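Local structure of Rik1-associated factor 1 (Schizosaccharomyces pombe, 4O9D) at residues N61-D66 against E70-L75; F103-A108 against V113-M118; N127-Y132 against Y152-S157; L239-H242 against G247-A250. The protein forms the WD-repeat propeller part of a subunit of the Clr4 methyltransferase complex, which helps establish heterochromatin through histone H3K9 methylation and H3K14 ubiquitylation. One frame throughout, in Å; residues are numbered along the deposited sequence.

All four contacts lie in one propeller of eight blades, antiparallel but for one added parallel strand. Contacts 1, 2 and 4 are beta hairpins; contact 3 joins a loop to a strand with no hydrogen bond between them. Contact 2 is buried in its blade and adds a polar link between tryptophan and threonine to its backbone ladder. Contact 1, in the preceding blade, has a greasy end pressed on contact 2 (L62 and L75 against W116) and a charged, partly exposed turn. Contact 3 lies where the chain passes into the next blade, P129 and Y154 buried but A128 exposed. Contact 4, across the ring, belongs to an inner pair of strands and is mostly apolar.

Contact 1. Residues N61-D66 against E70-L75; sequences NLWIGD and ETIQSL. With EDO (1,2-ethanediol), chain C.
W63 holds its CG anti to the carbonyl carbon (chi1 -58°), which brings the indole over S74 CB; the serine's own torsion sends only OG, anti to the backbone N and beside the carbonyl carbon. S74 CB lies 3.6 Å from the centroid of the W63 six-membered ring and only 11° off the ring normal, a CH-pi contact over the face. A small residue suits this non-hydrogen-bonded pair, since the flat ring can lie close against the backbone at S74. Beside it, I72 CD1 meets W63 CB at 3.9 Å, while the indole makes an edge-to-face contact with F26. G65, with no side chain, lets its CA come within 4.0 Å of I72 CA, beside I72 CG1. The backbone ladder, including I64 N to Q73 O at 3.0 Å, makes this an antiparallel hairpin of the third and fourth strands of a propeller blade, to which strand 420-422 adds in parallel. At the turn E70 and T71 both face D66, a G1 beta bulge in which E70 takes the left-handed backbone conformation. Its charges are tied off elsewhere, D66 by K44 and the backbone N of S69, E70 by K24. Around L62, I64 and L75 the hairpin is greasy: L75 CD1 reaches both L62 CD2 and I64 CD1, each at 3.6 Å, and branched aliphatic residues fit because W116 of the next blade presses on L62 and L75. The polar T71 and Q73 share the face of I64, and a 1,2-ethanediol, probably from the crystallisation liquor, hydrogen-bonds through O2 to T71 OG1 at 2.7 Å.

Contact 2. Residues F103-A108 against V113-M118; sequences FLYTGA and VKVWDM. With EDO (1,2-ethanediol), chain C.
L104 with W116 and T106 with K114 form hydrogen-bonded pairs, the first through L104 N to W116 O and W116 N to L104 O, both 2.9 Å, in antiparallel strands whose directions differ by 156°. On the face of L104, T106 and W116, the indole NE1 donates to T106 OG1 at 3.0 Å. The bond is nearly straight (168° at the hydrogen) and lies in the ring plane, so the threonine meets the indole at its edge, the side chains crossing at about a right angle. T106 can receive it because its OG1 sits between the backbone N and the carbonyl carbon (chi1 60°), leaving CG2 also beside the indole, 3.8 Å from W116 NE1. H78 NE2 is a second partner of the same hydroxyl, and tryptophan, threonine and histidine make most of the hydrogen-bonded tetrad characteristic of WD repeats. Replacing W116 by a phenylalanine would leave T106 OG1 without its indole donor and would probably open a gap beside L62 and L75 of the preceding blade. On the other face, valine suits a tyrosine neighbour: V115 CG2 lies at the edge of the Y105 ring, 3.8 Å from CD1, while Y105 OH bonds to D142 and T158. M118 bends back to set CE 3.6 Å from L104 N. With L62, L75 and L122 packed against the indole, the grip of T106 on NE1 satisfies a buried N-H and fixes the rotation of the tryptophan, locking these strands through side chains as well as backbone.

Contact 3. Residues N127-Y132 against Y152-S157; sequences NAPTDY and YGYLLS
P129 and Y154 make a small apolar contact, with no hydrogen bond across it, where the loop leaving strand 122-126 of one propeller blade passes over strand 153-158 of the next. Only about 115 Å² is buried between the two segments, most of it at these two residues. The proline ring comes at the tyrosine obliquely: P129 CG lies 3.8 Å from Y154 CE2, with P129 CB a little farther, at 4.1 Å from the same carbon. The phenol oxygen lies by the backbone end of the proline, Y154 OH standing 3.8 Å from P129 CA. Y154 carries its CG anti to the carbonyl carbon (chi1 -55°), which sends the ring from the strand toward the loop. A proline suits the spot because its rigid ring offers a compact hydrocarbon surface and stiffens a loop that has no regular structure. The phenol is held by its own polar end as well, for N150 ND2 bonds to Y154 OH and also to T130 OG1, tying loop and tyrosine to one amide. F126, at the end of strand 122-126, meets the Y154 ring edge-to-face, C148 of strand 144-148 touches both P129 and Y154, and N170 of strand 165-171 lies against the tyrosine, so the contact is flanked by strands of two adjoining blades.

Contact 4. Residues L239-H242 against G247-A250; sequences LYMH and GFVA
F248 and Y240 pack tightly at the middle of this hairpin, F248 CB lying 3.1 Å from Y240 O. With CG between the backbone N and the carbonyl carbon (chi1 64°), the phenylalanine ring leads off toward I200 of the neighbouring blade. On the same packed face L239 CD2 rests on A250 CB at 3.5 Å, a close fit that a small alanine allows. M241, though itself partly exposed, joins this face: it arches back, bent at chi2 and chi3, to bring SD within 3.9 Å of F248 CB. A flexible thioether can follow that curve. An alanine at M241 would remove SD and CE and would probably leave one flank of F248 uncovered, its ring freer to turn. Y240 and V249 are bonded to each other by two backbone bonds, both 2.9 Å from N to O, while V249 CG2 touches Y240 CB at 3.8 Å. Their face is looser at the tyrosine, whose partly exposed ring leads away from strand 247-250. Beyond it, H242 N bonds to G247 O at 3.0 Å, and H242 ND1 turns to S244 OG in the turn. This is the hairpin of the two inner strands of a beta-propeller blade, wedged between strands of the blades before and after it.

Contact 1. Residues N61-D66 against E70-L75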
loop_
_atom_site.group_PDB
_atom_site.type_symbol
_atom_site.label_atom_id
_atom_site.label_comp_id
_atom_site.label_asym_id
_atom_site.label_seq_id
_atom_site.Cartn_x
_atom_site.Cartn_y
_atom_site.Cartn_z
ATOM N N ASN A 61 -12.904 -9.035 -8.744
ATOM C CA ASN A 61 -12.132 -8.746 -7.539
ATOM C C ASN A 61 -11.905 -7.232 -7.344
ATOM O O ASN A 61 -10.929 -6.818 -6.708
ATOM C CB ASN A 61 -10.775 -9.443 -7.683
ATOM C CG ASN A 61 -10.075 -9.078 -9.000
ATOM O OD1 ASN A 61 -10.714 -8.592 -9.931
ATOM N ND2 ASN A 61 -8.765 -9.310 -9.074
ATOM N N LEU A 62 -12.809 -6.412 -7.881
ATOM C CA LEU A 62 -12.600 -4.953 -7.919
ATOM C C LEU A 62 -13.905 -4.172 -7.691
ATOM O O LEU A 62 -14.797 -4.158 -8.546
ATOM C CB LEU A 62 -11.942 -4.540 -9.259
ATOM C CG LEU A 62 -11.668 -3.035 -9.392
ATOM C CD1 LEU A 62 -10.674 -2.552 -8.324
ATOM C CD2 LEU A 62 -11.195 -2.664 -10.811
ATOM N N TRP A 63 -14.021 -3.523 -6.529
ATOM C CA TRP A 63 -15.288 -2.889 -6.155
ATOM C C TRP A 63 -15.141 -1.398 -5.854
ATOM O O TRP A 63 -14.082 -0.923 -5.419
ATOM C CB TRP A 63 -15.909 -3.607 -4.959
ATOM C CG TRP A 63 -16.164 -5.076 -5.198
ATOM C CD1 TRP A 63 -15.233 -6.073 -5.256
ATOM C CD2 TRP A 63 -17.443 -5.710 -5.402
ATOM N NE1 TRP A 63 -15.849 -7.280 -5.493
ATOM C CE2 TRP A 63 -17.203 -7.083 -5.580
ATOM C CE3 TRP A 63 -18.763 -5.240 -5.462
ATOM C CZ2 TRP A 63 -18.235 -7.999 -5.812
ATOM C CZ3 TRP A 63 -19.785 -6.146 -5.689
ATOM C CH2 TRP A 63 -19.516 -7.511 -5.854
ATOM N N ILE A 64 -16.215 -0.658 -6.103
ATOM C CA ILE A 64 -16.252 0.756 -5.778
ATOM C C ILE A 64 -17.526 0.964 -5.012
ATOM O O ILE A 64 -18.601 0.535 -5.469
ATOM C CB ILE A 64 -16.274 1.673 -7.027
ATOM C CG1 ILE A 64 -15.005 1.504 -7.862
ATOM C CG2 ILE A 64 -16.408 3.146 -6.604
ATOM C CD1 ILE A 64 -14.853 2.577 -8.942
ATOM N N GLY A 65 -17.403 1.604 -3.850
ATOM C CA GLY A 65 -18.531 1.848 -2.966
ATOM C C GLY A 65 -18.720 3.335 -2.712
ATOM O O GLY A 65 -17.811 4.136 -2.956
ATOM N N ASP A 66 -19.902 3.692 -2.208
ATOM C CA ASP A 66 -20.290 5.075 -1.984
ATOM C C ASP A 66 -20.816 5.213 -0.557
ATOM O O ASP A 66 -21.762 4.521 -0.175
ATOM C CB ASP A 66 -21.391 5.468 -2.981
ATOM C CG ASP A 66 -21.801 6.923 -2.854
ATOM O OD1 ASP A 66 -22.582 7.244 -1.939
ATOM O OD2 ASP A 66 -21.326 7.751 -3.664
ATOM N N GLU A 70 -24.457 4.067 0.516
ATOM C CA GLU A 70 -24.222 2.759 1.097
ATOM C C GLU A 70 -24.455 1.678 0.047
ATOM O O GLU A 70 -25.007 0.611 0.323
ATOM C CB GLU A 70 -25.109 2.572 2.333
ATOM C CG GLU A 70 -25.018 3.776 3.258
ATOM C CD GLU A 70 -25.661 3.555 4.633
ATOM O OE1 GLU A 70 -26.315 2.500 4.856
ATOM O OE2 GLU A 70 -25.491 4.448 5.493
ATOM N N THR A 71 -24.006 1.969 -1.168
ATOM C CA THR A 71 -24.071 1.012 -2.263
ATOM C C THR A 71 -22.673 0.664 -2.748
ATOM O O THR A 71 -21.724 1.421 -2.553
ATOM C CB THR A 71 -24.875 1.563 -3.447
ATOM O OG1 THR A 71 -24.256 2.758 -3.924
ATOM C CG2 THR A 71 -26.323 1.878 -3.022
ATOM N N ILE A 72 -22.565 -0.483 -3.400
ATOM C CA ILE A 72 -21.292 -0.957 -3.897
ATOM C C ILE A 72 -21.486 -1.686 -5.242
ATOM O O ILE A 72 -22.510 -2.335 -5.480
ATOM C CB ILE A 72 -20.571 -1.822 -2.809
ATOM C CG1 ILE A 72 -19.071 -1.930 -3.096
ATOM C CG2 ILE A 72 -21.195 -3.190 -2.662
ATOM C CD1 ILE A 72 -18.343 -2.789 -2.088
ATOM N N GLN A 73 -20.500 -1.568 -6.117
ATOM C CA GLN A 73 -20.610 -2.061 -7.493
ATOM C C GLN A 73 -19.331 -2.768 -7.904
ATOM O O GLN A 73 -18.245 -2.274 -7.618
ATOM C CB GLN A 73 -20.877 -0.905 -8.455
ATOM C CG GLN A 73 -21.040 -1.363 -9.889
ATOM C CD GLN A 73 -21.044 -0.213 -10.888
ATOM O OE1 GLN A 73 -21.072 0.970 -10.515
ATOM N NE2 GLN A 73 -21.010 -0.559 -12.166
ATOM N N SER A 74 -19.480 -3.928 -8.553
ATOM C CA SER A 74 -18.367 -4.742 -9.028
ATOM C C SER A 74 -17.919 -4.245 -10.390
ATOM O O SER A 74 -18.767 -3.986 -11.244
ATOM C CB SER A 74 -18.824 -6.208 -9.153
ATOM O OG SER A 74 -17.777 -7.061 -9.611
ATOM N N LEU A 75 -16.609 -4.118 -10.621
ATOM C CA LEU A 75 -16.121 -3.575 -11.909
ATOM C C LEU A 75 -15.622 -4.663 -12.851
ATOM O O LEU A 75 -15.310 -5.768 -12.429
ATOM C CB LEU A 75 -14.993 -2.538 -11.723
ATOM C CG LEU A 75 -15.231 -1.258 -10.911
ATOM C CD1 LEU A 75 -13.974 -0.334 -10.953
ATOM C CD2 LEU A 75 -16.455 -0.530 -11.402
HETATM C C1 EDO C . -20.402 2.776 -6.626
HETATM O O1 EDO C . -20.272 4.149 -7.020
HETATM C C2 EDO C . -21.541 2.619 -5.618
HETATM O O2 EDO C . -22.745 3.252 -6.076
#

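Contact 2. Residues F103-A108 against V113-M118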
loop_
_atom_site.group_PDB
_atom_site.type_symbol
_atom_site.label_atom_id
_atom_site.label_comp_id
_atom_site.label_asym_id
_atom_site.label_seq_id
_atom_site.Cartn_x
_atom_site.Cartn_y
_atom_site.Cartn_z
ATOM N N PHE A 103 -11.892 9.876 -11.071
ATOM C CA PHE A 103 -11.438 8.604 -11.623
ATOM C C PHE A 103 -10.744 7.728 -10.597
ATOM O O PHE A 103 -10.231 8.224 -9.594
ATOM C CB PHE A 103 -10.488 8.868 -12.806
ATOM C CG PHE A 103 -11.135 9.665 -13.926
ATOM C CD1 PHE A 103 -12.041 9.059 -14.792
ATOM C CD2 PHE A 103 -10.852 11.016 -14.094
ATOM C CE1 PHE A 103 -12.655 9.793 -15.816
ATOM C CE2 PHE A 103 -11.464 11.754 -15.112
ATOM C CZ PHE A 103 -12.358 11.142 -15.971
ATOM N N LEU A 104 -10.756 6.424 -10.868
ATOM C CA LEU A 104 -10.009 5.446 -10.085
ATOM C C LEU A 104 -8.942 4.789 -10.976
ATOM O O LEU A 104 -9.252 4.316 -12.064
ATOM C CB LEU A 104 -10.954 4.374 -9.542
ATOM C CG LEU A 104 -10.309 3.208 -8.780
ATOM C CD1 LEU A 104 -9.694 3.674 -7.449
ATOM C CD2 LEU A 104 -11.314 2.043 -8.538
ATOM N N TYR A 105 -7.694 4.751 -10.500
ATOM C CA TYR A 105 -6.608 4.082 -11.213
ATOM C C TYR A 105 -6.295 2.713 -10.576
ATOM O O TYR A 105 -6.106 2.621 -9.349
ATOM C CB TYR A 105 -5.351 4.969 -11.172
ATOM C CG TYR A 105 -5.552 6.394 -11.645
ATOM C CD1 TYR A 105 -6.010 6.657 -12.933
ATOM C CD2 TYR A 105 -5.248 7.476 -10.828
ATOM C CE1 TYR A 105 -6.179 7.958 -13.384
ATOM C CE2 TYR A 105 -5.412 8.788 -11.263
ATOM C CZ TYR A 105 -5.872 9.028 -12.555
ATOM O OH TYR A 105 -6.038 10.331 -13.029
ATOM N N THR A 106 -6.241 1.651 -11.381
ATOM C CA THR A 106 -5.911 0.322 -10.842
ATOM C C THR A 106 -4.784 -0.376 -11.593
ATOM O O THR A 106 -4.556 -0.132 -12.803
ATOM C CB THR A 106 -7.113 -0.665 -10.836
ATOM O OG1 THR A 106 -7.585 -0.854 -12.173
ATOM C CG2 THR A 106 -8.252 -0.179 -9.942
ATOM N N GLY A 107 -4.076 -1.242 -10.867
ATOM C CA GLY A 107 -2.998 -2.042 -11.421
ATOM C C GLY A 107 -3.229 -3.513 -11.088
ATOM O O GLY A 107 -3.798 -3.837 -10.065
ATOM N N ALA A 108 -2.791 -4.415 -11.947
ATOM C CA ALA A 108 -3.024 -5.822 -11.682
ATOM C C ALA A 108 -1.995 -6.739 -12.339
ATOM O O ALA A 108 -1.110 -6.310 -13.099
ATOM C CB ALA A 108 -4.455 -6.222 -12.139
ATOM N N VAL A 113 -2.499 -1.078 -16.591
ATOM C CA VAL A 113 -3.060 -0.043 -15.755
ATOM C C VAL A 113 -4.414 0.394 -16.366
ATOM O O VAL A 113 -4.471 0.710 -17.562
ATOM C CB VAL A 113 -2.121 1.182 -15.665
ATOM C CG1 VAL A 113 -2.691 2.188 -14.702
ATOM C CG2 VAL A 113 -0.717 0.765 -15.206
ATOM N N LYS A 114 -5.482 0.411 -15.569
ATOM C CA LYS A 114 -6.805 0.859 -16.053
ATOM C C LYS A 114 -7.313 2.087 -15.305
ATOM O O LYS A 114 -6.927 2.357 -14.150
ATOM C CB LYS A 114 -7.841 -0.274 -15.999
ATOM C CG LYS A 114 -7.510 -1.421 -16.977
ATOM C CD LYS A 114 -8.418 -2.655 -16.846
ATOM C CE LYS A 114 -8.072 -3.742 -17.887
ATOM N NZ LYS A 114 -9.058 -4.869 -17.895
ATOM N N VAL A 115 -8.181 2.828 -15.984
ATOM C CA VAL A 115 -8.744 4.065 -15.459
ATOM C C VAL A 115 -10.277 3.952 -15.525
ATOM O O VAL A 115 -10.825 3.761 -16.617
ATOM C CB VAL A 115 -8.295 5.275 -16.326
ATOM C CG1 VAL A 115 -8.906 6.556 -15.793
ATOM C CG2 VAL A 115 -6.779 5.367 -16.372
ATOM N N TRP A 116 -10.957 4.078 -14.381
ATOM C CA TRP A 116 -12.408 3.893 -14.311
ATOM C C TRP A 116 -13.116 5.175 -13.846
ATOM O O TRP A 116 -12.611 5.890 -12.986
ATOM C CB TRP A 116 -12.774 2.766 -13.322
ATOM C CG TRP A 116 -11.953 1.516 -13.414
ATOM C CD1 TRP A 116 -10.760 1.271 -12.779
ATOM C CD2 TRP A 116 -12.267 0.317 -14.146
ATOM N NE1 TRP A 116 -10.307 0.004 -13.087
ATOM C CE2 TRP A 116 -11.209 -0.596 -13.929
ATOM C CE3 TRP A 116 -13.328 -0.065 -14.981
ATOM C CZ2 TRP A 116 -11.183 -1.857 -14.517
ATOM C CZ3 TRP A 116 -13.305 -1.316 -15.550
ATOM C CH2 TRP A 116 -12.237 -2.195 -15.328
ATOM N N ASP A 117 -14.306 5.460 -14.373
ATOM C CA ASP A 117 -15.058 6.595 -13.851
ATOM C C ASP A 117 -15.921 6.114 -12.677
ATOM O O ASP A 117 -15.967 4.916 -12.374
ATOM C CB ASP A 117 -15.879 7.315 -14.944
ATOM C CG ASP A 117 -17.043 6.478 -15.484
ATOM O OD1 ASP A 117 -17.567 5.594 -14.769
ATOM O OD2 ASP A 117 -17.450 6.723 -16.645
ATOM N N MET A 118 -16.594 7.035 -12.004
ATOM C CA MET A 118 -17.307 6.652 -10.792
ATOM C C MET A 118 -18.554 5.791 -11.051
ATOM O O MET A 118 -19.204 5.354 -10.097
ATOM C CB MET A 118 -17.638 7.881 -9.938
ATOM C CG MET A 118 -16.406 8.553 -9.335
ATOM S SD MET A 118 -15.336 7.408 -8.405
ATOM C CE MET A 118 -14.147 6.863 -9.643
HETATM C C1 EDO C . -20.402 2.776 -6.626
HETATM O O1 EDO C . -20.272 4.149 -7.020
HETATM C C2 EDO C . -21.541 2.619 -5.618
HETATM O O2 EDO C . -22.745 3.252 -6.076
#

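Contact 3. Residues N127-Y132 against Y152-S157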
loop_
_atom_site.group_PDB
_atom_site.type_symbol
_atom_site.label_atom_id
_atom_site.label_comp_id
_atom_site.label_asym_id
_atom_site.label_seq_id
_atom_site.Cartn_x
_atom_site.Cartn_y
_atom_site.Cartn_z
ATOM N N ASN A 127 -1.282 -0.357 -21.842
ATOM C CA ASN A 127 -0.963 -1.744 -22.185
ATOM C C ASN A 127 0.528 -2.040 -22.427
ATOM O O ASN A 127 0.913 -3.200 -22.595
ATOM C CB ASN A 127 -1.731 -2.161 -23.452
ATOM C CG ASN A 127 -3.169 -2.517 -23.170
ATOM O OD1 ASN A 127 -3.479 -3.130 -22.144
ATOM N ND2 ASN A 127 -4.064 -2.127 -24.073
ATOM N N ALA A 128 1.363 -1.014 -22.441
ATOM C CA ALA A 128 2.792 -1.219 -22.699
ATOM C C ALA A 128 3.492 -2.192 -21.730
ATOM O O ALA A 128 4.370 -2.945 -22.144
ATOM C CB ALA A 128 3.519 0.116 -22.723
ATOM N N PRO A 129 3.112 -2.193 -20.436
ATOM C CA PRO A 129 3.897 -3.057 -19.542
ATOM C C PRO A 129 3.890 -4.541 -19.965
ATOM O O PRO A 129 2.880 -5.039 -20.451
ATOM C CB PRO A 129 3.223 -2.847 -18.164
ATOM C CG PRO A 129 2.654 -1.415 -18.268
ATOM C CD PRO A 129 2.150 -1.347 -19.707
ATOM N N THR A 130 5.007 -5.237 -19.762
ATOM C CA THR A 130 5.138 -6.616 -20.211
ATOM C C THR A 130 5.096 -7.629 -19.052
ATOM O O THR A 130 5.266 -8.838 -19.254
ATOM C CB THR A 130 6.432 -6.774 -21.027
ATOM O OG1 THR A 130 7.559 -6.376 -20.229
ATOM C CG2 THR A 130 6.363 -5.883 -22.275
ATOM N N ASP A 131 4.854 -7.150 -17.834
ATOM C CA ASP A 131 4.775 -8.058 -16.690
ATOM C C ASP A 131 3.860 -7.403 -15.631
ATOM O O ASP A 131 3.344 -6.298 -15.846
ATOM C CB ASP A 131 6.192 -8.335 -16.149
ATOM C CG ASP A 131 6.330 -9.697 -15.459
ATOM O OD1 ASP A 131 5.322 -10.352 -15.120
ATOM O OD2 ASP A 131 7.489 -10.114 -15.236
ATOM N N TYR A 132 3.625 -8.099 -14.529
ATOM C CA TYR A 132 2.692 -7.617 -13.505
ATOM C C TYR A 132 2.955 -6.164 -13.138
ATOM O O TYR A 132 4.113 -5.720 -13.056
ATOM C CB TYR A 132 2.823 -8.414 -12.212
ATOM C CG TYR A 132 2.565 -9.896 -12.318
ATOM C CD1 TYR A 132 1.929 -10.439 -13.423
ATOM C CD2 TYR A 132 2.941 -10.751 -11.284
ATOM C CE1 TYR A 132 1.686 -11.797 -13.505
ATOM C CE2 TYR A 132 2.715 -12.111 -11.366
ATOM C CZ TYR A 132 2.087 -12.625 -12.480
ATOM O OH TYR A 132 1.842 -13.976 -12.554
ATOM N N TYR A 152 10.860 -1.793 -15.253
ATOM C CA TYR A 152 10.557 -0.387 -15.565
ATOM C C TYR A 152 9.601 0.264 -14.560
ATOM O O TYR A 152 8.681 -0.390 -14.078
ATOM C CB TYR A 152 9.865 -0.296 -16.942
ATOM C CG TYR A 152 10.813 -0.509 -18.101
ATOM C CD1 TYR A 152 11.450 -1.735 -18.285
ATOM C CD2 TYR A 152 11.072 0.515 -19.020
ATOM C CE1 TYR A 152 12.329 -1.946 -19.362
ATOM C CE2 TYR A 152 11.958 0.317 -20.083
ATOM C CZ TYR A 152 12.576 -0.917 -20.248
ATOM O OH TYR A 152 13.456 -1.118 -21.294
ATOM N N GLY A 153 9.797 1.559 -14.300
ATOM C CA GLY A 153 8.719 2.434 -13.852
ATOM C C GLY A 153 8.118 3.197 -15.054
ATOM O O GLY A 153 8.775 3.387 -16.082
ATOM N N TYR A 154 6.865 3.613 -14.937
ATOM C CA TYR A 154 6.242 4.465 -15.952
ATOM C C TYR A 154 5.587 5.676 -15.259
ATOM O O TYR A 154 5.154 5.581 -14.092
ATOM C CB TYR A 154 5.201 3.666 -16.718
ATOM C CG TYR A 154 5.714 2.385 -17.336
ATOM C CD1 TYR A 154 6.276 2.380 -18.614
ATOM C CD2 TYR A 154 5.618 1.178 -16.662
ATOM C CE1 TYR A 154 6.749 1.203 -19.192
ATOM C CE2 TYR A 154 6.072 0.003 -17.226
ATOM C CZ TYR A 154 6.643 0.026 -18.509
ATOM O OH TYR A 154 7.094 -1.137 -19.080
ATOM N N LEU A 155 5.587 6.820 -15.945
ATOM C CA LEU A 155 4.823 7.987 -15.519
ATOM C C LEU A 155 3.709 8.228 -16.557
ATOM O O LEU A 155 3.993 8.362 -17.757
ATOM C CB LEU A 155 5.712 9.233 -15.412
ATOM C CG LEU A 155 6.829 9.275 -14.348
ATOM C CD1 LEU A 155 7.614 10.577 -14.519
ATOM C CD2 LEU A 155 6.259 9.134 -12.912
ATOM N N LEU A 156 2.466 8.309 -16.096
ATOM C CA LEU A 156 1.322 8.468 -16.994
ATOM C C LEU A 156 0.493 9.694 -16.654
ATOM O O LEU A 156 0.203 9.927 -15.490
ATOM C CB LEU A 156 0.411 7.247 -16.895
ATOM C CG LEU A 156 1.043 5.894 -17.185
ATOM C CD1 LEU A 156 0.046 4.756 -16.964
ATOM C CD2 LEU A 156 1.584 5.880 -18.601
ATOM N N SER A 157 0.100 10.484 -17.650
ATOM C CA SER A 157 -0.860 11.553 -17.381
ATOM C C SER A 157 -2.206 11.231 -18.009
ATOM O O SER A 157 -2.284 10.442 -18.959
ATOM C CB SER A 157 -0.346 12.918 -17.843
ATOM O OG SER A 157 -0.481 13.078 -19.233
#

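Contact 4. Residues L239-H242 against G247-A250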
loop_
_atom_site.group_PDB
_atom_site.type_symbol
_atom_site.label_atom_id
_atom_site.label_comp_id
_atom_site.label_asym_id
_atom_site.label_seq_id
_atom_site.Cartn_x
_atom_site.Cartn_y
_atom_site.Cartn_z
ATOM N N LEU A 239 8.109 1.330 1.492
ATOM C CA LEU A 239 8.500 2.744 1.431
ATOM C C LEU A 239 7.420 3.522 2.128
ATOM O O LEU A 239 6.221 3.284 1.878
ATOM C CB LEU A 239 8.539 3.254 -0.033
ATOM C CG LEU A 239 9.550 2.728 -1.037
ATOM C CD1 LEU A 239 9.404 3.505 -2.400
ATOM C CD2 LEU A 239 10.966 2.881 -0.548
ATOM N N TYR A 240 7.811 4.443 3.002
ATOM C CA TYR A 240 6.816 5.215 3.728
ATOM C C TYR A 240 7.296 6.653 3.880
ATOM O O TYR A 240 8.362 6.876 4.436
ATOM C CB TYR A 240 6.553 4.581 5.105
ATOM C CG TYR A 240 5.550 5.307 5.944
ATOM C CD1 TYR A 240 5.898 6.472 6.629
ATOM C CD2 TYR A 240 4.254 4.822 6.087
ATOM C CE1 TYR A 240 4.976 7.133 7.443
ATOM C CE2 TYR A 240 3.317 5.483 6.913
ATOM C CZ TYR A 240 3.691 6.641 7.575
ATOM O OH TYR A 240 2.777 7.321 8.348
ATOM N N MET A 241 6.503 7.607 3.391
ATOM C CA MET A 241 6.847 9.035 3.451
ATOM C C MET A 241 6.179 9.707 4.681
ATOM O O MET A 241 4.962 9.581 4.895
ATOM C CB MET A 241 6.399 9.733 2.146
ATOM C CG MET A 241 6.636 11.251 2.124
ATOM S SD MET A 241 8.403 11.678 1.938
ATOM C CE MET A 241 8.695 11.176 0.231
ATOM N N HIS A 242 6.963 10.405 5.500
ATOM C CA HIS A 242 6.374 11.151 6.607
ATOM C C HIS A 242 5.391 12.201 6.073
ATOM O O HIS A 242 5.608 12.788 4.996
ATOM C CB HIS A 242 7.444 11.776 7.498
ATOM C CG HIS A 242 6.926 12.221 8.821
ATOM N ND1 HIS A 242 6.608 13.534 9.094
ATOM C CD2 HIS A 242 6.648 11.525 9.948
ATOM C CE1 HIS A 242 6.156 13.628 10.333
ATOM N NE2 HIS A 242 6.182 12.427 10.876
ATOM N N GLY A 247 11.125 13.500 5.138
ATOM C CA GLY A 247 11.902 12.275 5.053
ATOM C C GLY A 247 11.043 11.035 4.884
ATOM O O GLY A 247 9.827 11.068 5.098
ATOM N N PHE A 248 11.676 9.937 4.486
ATOM C CA PHE A 248 10.967 8.690 4.305
ATOM C C PHE A 248 11.821 7.537 4.782
ATOM O O PHE A 248 13.039 7.688 4.939
ATOM C CB PHE A 248 10.528 8.501 2.846
ATOM C CG PHE A 248 11.669 8.391 1.843
ATOM C CD1 PHE A 248 12.318 9.521 1.373
ATOM C CD2 PHE A 248 12.018 7.160 1.305
ATOM C CE1 PHE A 248 13.359 9.421 0.440
ATOM C CE2 PHE A 248 13.036 7.043 0.385
ATOM C CZ PHE A 248 13.712 8.182 -0.057
ATOM N N VAL A 249 11.177 6.410 5.075
ATOM C CA VAL A 249 11.912 5.202 5.403
ATOM C C VAL A 249 11.692 4.200 4.291
ATOM O O VAL A 249 10.646 4.201 3.648
ATOM C CB VAL A 249 11.484 4.545 6.741
ATOM C CG1 VAL A 249 12.018 5.369 7.968
ATOM C CG2 VAL A 249 9.951 4.329 6.803
ATOM N N ALA A 250 12.689 3.350 4.090
ATOM C CA ALA A 250 12.611 2.224 3.178
ATOM C C ALA A 250 13.145 1.004 3.884
ATOM O O ALA A 250 14.203 1.070 4.503
ATOM C CB ALA A 250 13.434 2.486 1.969
#